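PDB 3EO8: BluB-like flavoprotein from Clostridium difficile 630, which binds flavin mononucleotide and, as a BluB-like member of the nitroreductase family, probably acts as an FMN-dependent oxidoreductase. Local coordinates for residues 53-67 with 168-181. Residues are numbered along the deposited sequence; the frame is centred on the assembly and turned at random. Where two conformers were deposited one is given.
Sequences RRDLMEKIADVITKK and YAADEIEAVLEAET. With ACT (acetate ion), chain I.
Tyr168 turns the edge of its ring to Lys67: Lys67 CG lies in the ring plane, 3.9 Å from Tyr168 CD1, and the tyrosine OH lies against Ile64 CG2, with the flavin about 9 Å from this tyrosine side chain. At the start of helix 170-181 sits an acetate, probably from the crystallisation liquor, taking a nearly straight bond from Asp171 N (2.8 Å, 168°) and another from Lys67 NZ. The same ammonium makes a salt bridge to Glu172 OE2 at 2.8 Å, approaching from above the carboxylate plane; a bend at chi2 (79°) swings the lysine chain over to it. Ile173 crosses Ile60 at about a right angle, CG2 to CG2, and its CD1 meets CG1 of Ile64. Here the two helices run roughly antiparallel, the axes of the two segments approaching to 9.0 Å at 150°, and lie on the antiparallel sheet of the nitroreductase fold: Ile60 and Leu56 touch strand 47-51, Ile173 strand 189-197 and Leu177 strand 102-108. Val176 is a knob in the hole formed by Leu56, Lys59, Ile60 and Val63, with a tight 3.3 Å between its CG2 and Val63 CG1. Leu56 answers as a knob among Val176, Leu177, Glu180 and Thr181. The carboxylate of Glu180 lies across the methylenes of Lys59, whose NZ is salt-bridged to Asp55. Less certainly, in one of its two conformers, Arg53 NH1 makes a long 3.3 Å bond to Glu180 O from above the carbonyl plane, and NH2 binds Lys219 O of the second subunit. Thr181 CG2 meets Leu56 CD2; Ile218 of that subunit packs on both residues.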
loop_
_atom_site.group_PDB
_atom_site.type_symbol
_atom_site.label_atom_id
_atom_site.label_comp_id
_atom_site.label_asym_id
_atom_site.label_seq_id
_atom_site.Cartn_x
_atom_site.Cartn_y
_atom_site.Cartn_z
ATOM N N ARG A 53 -0.503 -26.555 -4.221
ATOM C CA ARG A 53 -1.233 -27.617 -4.918
ATOM C C ARG A 53 -1.425 -27.225 -6.381
ATOM O O ARG A 53 -2.107 -26.266 -6.694
ATOM C CB ARG A 53 -2.581 -27.885 -4.231
ATOM C CG ARG A 53 -3.200 -29.218 -4.605
ATOM C CD ARG A 53 -4.691 -29.272 -4.283
ATOM N NE ARG A 53 -4.967 -29.229 -2.851
ATOM C CZ ARG A 53 -6.098 -28.793 -2.299
ATOM N NH1 ARG A 53 -7.084 -28.301 -3.042
ATOM N NH2 ARG A 53 -6.233 -28.820 -0.988
ATOM N N ARG A 54 -0.804 -27.984 -7.290
ATOM C CA ARG A 54 -0.788 -27.600 -8.719
ATOM C C ARG A 54 -2.180 -27.503 -9.290
ATOM O O ARG A 54 -2.476 -26.569 -10.037
ATOM C CB ARG A 54 -0.011 -28.562 -9.616
ATOM C CG ARG A 54 1.465 -28.684 -9.368
ATOM C CD ARG A 54 2.208 -27.355 -9.482
ATOM N NE ARG A 54 1.831 -26.500 -10.599
ATOM C CZ ARG A 54 2.426 -25.329 -10.853
ATOM N NH1 ARG A 54 3.440 -24.908 -10.090
ATOM N NH2 ARG A 54 2.000 -24.567 -11.870
ATOM N N ASP A 55 -3.050 -28.448 -8.944
ATOM C CA ASP A 55 -4.347 -28.459 -9.596
ATOM C C ASP A 55 -5.177 -27.255 -9.201
ATOM O O ASP A 55 -6.009 -26.820 -9.978
ATOM C CB ASP A 55 -5.121 -29.744 -9.336
ATOM C CG ASP A 55 -5.725 -29.771 -7.971
ATOM O OD1 ASP A 55 -4.962 -30.023 -7.017
ATOM O OD2 ASP A 55 -6.953 -29.497 -7.861
ATOM N N LEU A 56 -5.012 -26.761 -7.972
ATOM C CA LEU A 56 -5.719 -25.552 -7.542
ATOM C C LEU A 56 -5.180 -24.327 -8.290
ATOM O O LEU A 56 -5.930 -23.470 -8.736
ATOM C CB LEU A 56 -5.587 -25.393 -6.021
ATOM C CG LEU A 56 -6.205 -24.188 -5.345
ATOM C CD1 LEU A 56 -7.666 -23.982 -5.753
ATOM C CD2 LEU A 56 -6.076 -24.376 -3.835
HETATM N N MSE A 57 -3.864 -24.253 -8.446
HETATM C CA MSE A 57 -3.248 -23.173 -9.245
HETATM C C MSE A 57 -3.797 -23.180 -10.668
HETATM O O MSE A 57 -4.052 -22.124 -11.253
HETATM C CB MSE A 57 -1.710 -23.327 -9.257
HETATM C CG MSE A 57 -1.092 -22.990 -7.929
HETATM SE SE MSE A 57 0.775 -23.538 -7.754
HETATM C CE MSE A 57 1.500 -22.142 -8.844
ATOM N N GLU A 58 -4.023 -24.362 -11.229
ATOM C CA GLU A 58 -4.525 -24.437 -12.598
ATOM C C GLU A 58 -5.997 -24.072 -12.632
ATOM O O GLU A 58 -6.480 -23.460 -13.593
ATOM C CB GLU A 58 -4.356 -25.845 -13.168
ATOM C CG GLU A 58 -2.898 -26.277 -13.284
ATOM C CD GLU A 58 -2.174 -25.653 -14.462
ATOM O OE1 GLU A 58 -2.849 -24.996 -15.300
ATOM O OE2 GLU A 58 -0.928 -25.832 -14.552
ATOM N N LYS A 59 -6.739 -24.494 -11.605
ATOM C CA LYS A 59 -8.143 -24.140 -11.513
ATOM C C LYS A 59 -8.349 -22.632 -11.427
ATOM O O LYS A 59 -9.286 -22.096 -11.998
ATOM C CB LYS A 59 -8.813 -24.871 -10.332
ATOM C CG LYS A 59 -9.105 -26.334 -10.654
ATOM C CD LYS A 59 -9.570 -27.126 -9.451
ATOM C CE LYS A 59 -9.873 -28.597 -9.814
ATOM N NZ LYS A 59 -8.619 -29.413 -9.855
ATOM N N ILE A 60 -7.465 -21.956 -10.719
ATOM C CA ILE A 60 -7.538 -20.495 -10.541
ATOM C C ILE A 60 -7.265 -19.851 -11.913
ATOM O O ILE A 60 -7.939 -18.932 -12.336
ATOM C CB ILE A 60 -6.577 -20.047 -9.426
ATOM C CG1 ILE A 60 -7.134 -20.477 -8.052
ATOM C CG2 ILE A 60 -6.345 -18.534 -9.437
ATOM C CD1 ILE A 60 -6.106 -20.406 -6.933
ATOM N N ALA A 61 -6.290 -20.389 -12.616
ATOM C CA ALA A 61 -5.933 -19.880 -13.952
ATOM C C ALA A 61 -7.115 -19.995 -14.894
ATOM O O ALA A 61 -7.474 -19.037 -15.602
ATOM C CB ALA A 61 -4.696 -20.633 -14.469
ATOM N N ASP A 62 -7.793 -21.129 -14.851
ATOM C CA ASP A 62 -8.933 -21.346 -15.735
ATOM C C ASP A 62 -10.066 -20.354 -15.484
ATOM O O ASP A 62 -10.720 -19.948 -16.446
ATOM C CB ASP A 62 -9.442 -22.778 -15.617
ATOM C CG ASP A 62 -8.477 -23.808 -16.199
ATOM O OD1 ASP A 62 -7.601 -23.463 -17.022
ATOM O OD2 ASP A 62 -8.654 -24.989 -15.872
ATOM N N VAL A 63 -10.340 -19.964 -14.225
ATOM C CA VAL A 63 -11.422 -18.978 -13.996
ATOM C C VAL A 63 -10.985 -17.568 -14.411
ATOM O O VAL A 63 -11.810 -16.754 -14.851
ATOM C CB VAL A 63 -12.008 -18.946 -12.528
ATOM C CG1 VAL A 63 -12.668 -20.279 -12.167
ATOM C CG2 VAL A 63 -10.976 -18.472 -11.512
ATOM N N ILE A 64 -9.684 -17.294 -14.311
ATOM C CA ILE A 64 -9.143 -16.030 -14.810
ATOM C C ILE A 64 -9.329 -15.975 -16.338
ATOM O O ILE A 64 -9.901 -15.008 -16.906
ATOM C CB ILE A 64 -7.670 -15.858 -14.432
ATOM C CG1 ILE A 64 -7.520 -15.690 -12.909
ATOM C CG2 ILE A 64 -7.054 -14.636 -15.211
ATOM C CD1 ILE A 64 -6.024 -15.824 -12.351
ATOM N N THR A 65 -8.933 -17.046 -16.993
ATOM C CA THR A 65 -9.119 -17.168 -18.457
ATOM C C THR A 65 -10.583 -17.041 -18.892
ATOM O O THR A 65 -10.920 -16.291 -19.841
ATOM C CB THR A 65 -8.515 -18.489 -18.938
ATOM O OG1 THR A 65 -7.107 -18.461 -18.690
ATOM C CG2 THR A 65 -8.802 -18.696 -20.439
ATOM N N LYS A 66 -11.477 -17.720 -18.183
ATOM C CA LYS A 66 -12.873 -17.716 -18.550
ATOM C C LYS A 66 -13.448 -16.313 -18.431
ATOM O O LYS A 66 -14.191 -15.851 -19.294
ATOM C CB LYS A 66 -13.632 -18.690 -17.657
ATOM C CG LYS A 66 -15.080 -18.861 -18.003
ATOM C CD LYS A 66 -15.729 -19.848 -17.086
ATOM C CE LYS A 66 -17.198 -20.045 -17.437
ATOM N NZ LYS A 66 -17.700 -21.236 -16.704
ATOM N N LYS A 67 -13.126 -15.633 -17.348
ATOM C CA LYS A 67 -13.582 -14.252 -17.150
ATOM C C LYS A 67 -12.963 -13.345 -18.211
ATOM O O LYS A 67 -13.633 -12.512 -18.774
ATOM C CB LYS A 67 -13.211 -13.756 -15.747
ATOM C CG LYS A 67 -13.987 -12.517 -15.295
ATOM C CD LYS A 67 -15.391 -12.861 -14.810
ATOM C CE LYS A 67 -16.104 -11.590 -14.352
ATOM N NZ LYS A 67 -17.377 -11.857 -13.594
ATOM N N TYR A 168 -10.225 -8.488 -11.894
ATOM C CA TYR A 168 -11.519 -8.524 -12.594
ATOM C C TYR A 168 -12.198 -9.909 -12.409
ATOM O O TYR A 168 -13.410 -10.032 -12.638
ATOM C CB TYR A 168 -11.438 -8.146 -14.098
ATOM C CG TYR A 168 -10.465 -8.966 -14.912
ATOM C CD1 TYR A 168 -10.757 -10.274 -15.282
ATOM C CD2 TYR A 168 -9.234 -8.444 -15.292
ATOM C CE1 TYR A 168 -9.861 -11.032 -15.992
ATOM C CE2 TYR A 168 -8.347 -9.190 -16.024
ATOM C CZ TYR A 168 -8.644 -10.492 -16.353
ATOM O OH TYR A 168 -7.742 -11.252 -17.079
ATOM N N ALA A 169 -11.424 -10.912 -11.992
ATOM C CA ALA A 169 -11.937 -12.260 -11.698
ATOM C C ALA A 169 -11.809 -12.664 -10.214
ATOM O O ALA A 169 -11.889 -13.840 -9.878
ATOM C CB ALA A 169 -11.206 -13.294 -12.547
ATOM N N ALA A 170 -11.640 -11.695 -9.342
ATOM C CA ALA A 170 -11.433 -11.967 -7.915
ATOM C C ALA A 170 -12.553 -12.805 -7.304
ATOM O O ALA A 170 -12.282 -13.755 -6.545
ATOM C CB ALA A 170 -11.239 -10.658 -7.143
ATOM N N ASP A 171 -13.800 -12.458 -7.605
ATOM C CA ASP A 171 -14.907 -13.204 -7.048
ATOM C C ASP A 171 -14.856 -14.671 -7.439
ATOM O O ASP A 171 -15.162 -15.567 -6.643
ATOM C CB ASP A 171 -16.241 -12.657 -7.530
ATOM C CG ASP A 171 -16.553 -11.256 -7.024
ATOM O OD1 ASP A 171 -15.719 -10.630 -6.332
ATOM O OD2 ASP A 171 -17.680 -10.764 -7.332
ATOM N N GLU A 172 -14.484 -14.927 -8.688
ATOM C CA GLU A 172 -14.449 -16.274 -9.227
ATOM C C GLU A 172 -13.298 -17.076 -8.656
ATOM O O GLU A 172 -13.436 -18.266 -8.438
ATOM C CB GLU A 172 -14.327 -16.239 -10.742
ATOM C CG GLU A 172 -15.624 -15.759 -11.411
ATOM C CD GLU A 172 -15.860 -14.276 -11.384
ATOM O OE1 GLU A 172 -14.966 -13.494 -11.021
ATOM O OE2 GLU A 172 -16.992 -13.862 -11.749
ATOM N N ILE A 173 -12.171 -16.418 -8.435
ATOM C CA ILE A 173 -11.001 -17.023 -7.769
ATOM C C ILE A 173 -11.351 -17.447 -6.337
ATOM O O ILE A 173 -11.004 -18.550 -5.897
ATOM C CB ILE A 173 -9.794 -16.041 -7.739
ATOM C CG1 ILE A 173 -9.257 -15.741 -9.173
ATOM C CG2 ILE A 173 -8.640 -16.622 -6.887
ATOM C CD1 ILE A 173 -8.150 -14.678 -9.190
ATOM N N GLU A 174 -12.017 -16.551 -5.612
ATOM C CA GLU A 174 -12.472 -16.826 -4.264
ATOM C C GLU A 174 -13.407 -18.063 -4.211
ATOM O O GLU A 174 -13.273 -18.915 -3.325
ATOM C CB GLU A 174 -13.211 -15.611 -3.725
ATOM C CG GLU A 174 -12.289 -14.399 -3.434
ATOM C CD GLU A 174 -13.053 -13.100 -3.222
ATOM O OE1 GLU A 174 -14.297 -13.153 -3.008
ATOM O OE2 GLU A 174 -12.394 -12.024 -3.313
ATOM N N ALA A 175 -14.331 -18.152 -5.163
ATOM C CA ALA A 175 -15.256 -19.281 -5.264
ATOM C C ALA A 175 -14.536 -20.608 -5.495
ATOM O O ALA A 175 -14.882 -21.619 -4.891
ATOM C CB ALA A 175 -16.247 -19.028 -6.384
ATOM N N VAL A 176 -13.552 -20.618 -6.389
ATOM C CA VAL A 176 -12.721 -21.815 -6.596
ATOM C C VAL A 176 -11.990 -22.213 -5.325
ATOM O O VAL A 176 -11.997 -23.385 -4.941
ATOM C CB VAL A 176 -11.668 -21.606 -7.710
ATOM C CG1 VAL A 176 -10.671 -22.780 -7.749
ATOM C CG2 VAL A 176 -12.377 -21.401 -9.043
ATOM N N LEU A 177 -11.342 -21.253 -4.672
ATOM C CA LEU A 177 -10.596 -21.556 -3.455
ATOM C C LEU A 177 -11.505 -22.188 -2.421
ATOM O O LEU A 177 -11.145 -23.187 -1.788
ATOM C CB LEU A 177 -9.991 -20.273 -2.875
ATOM C CG LEU A 177 -9.193 -20.429 -1.598
ATOM C CD1 LEU A 177 -7.957 -21.324 -1.843
ATOM C CD2 LEU A 177 -8.789 -19.050 -1.073
ATOM N N GLU A 178 -12.674 -21.582 -2.244
ATOM C CA GLU A 178 -13.661 -22.063 -1.257
ATOM C C GLU A 178 -14.140 -23.481 -1.598
ATOM O O GLU A 178 -14.156 -24.359 -0.742
ATOM C CB GLU A 178 -14.848 -21.114 -1.217
ATOM C CG GLU A 178 -15.890 -21.412 -0.171
ATOM C CD GLU A 178 -16.945 -20.319 -0.122
ATOM O OE1 GLU A 178 -16.597 -19.132 0.189
ATOM O OE2 GLU A 178 -18.109 -20.628 -0.423
ATOM N N ALA A 179 -14.478 -23.691 -2.866
ATOM C CA ALA A 179 -15.006 -24.973 -3.315
ATOM C C ALA A 179 -13.990 -26.119 -3.164
ATOM O O ALA A 179 -14.385 -27.269 -2.907
ATOM C CB ALA A 179 -15.493 -24.872 -4.740
ATOM N N GLU A 180 -12.707 -25.800 -3.324
ATOM C CA GLU A 180 -11.639 -26.795 -3.379
ATOM C C GLU A 180 -10.883 -27.027 -2.059
ATOM O O GLU A 180 -10.146 -28.011 -1.943
ATOM C CB GLU A 180 -10.603 -26.388 -4.436
ATOM C CG GLU A 180 -11.109 -26.334 -5.846
ATOM C CD GLU A 180 -11.525 -27.689 -6.398
ATOM O OE1 GLU A 180 -10.903 -28.720 -6.080
ATOM O OE2 GLU A 180 -12.490 -27.700 -7.178
ATOM N N THR A 181 -11.040 -26.138 -1.086
ATOM C CA THR A 181 -10.261 -26.202 0.142
ATOM C C THR A 181 -11.062 -26.034 1.440
ATOM O O THR A 181 -10.532 -26.283 2.512
ATOM C CB THR A 181 -9.180 -25.085 0.171
ATOM O OG1 THR A 181 -9.796 -23.805 0.335
ATOM C CG2 THR A 181 -8.306 -25.081 -1.093
HETATM C C ACT I . -15.625 -10.118 -10.051
HETATM O O ACT I . -14.676 -10.343 -9.280
HETATM O OXT ACT I . -15.945 -11.062 -10.819
HETATM C CH3 ACT I . -16.338 -8.786 -10.071
#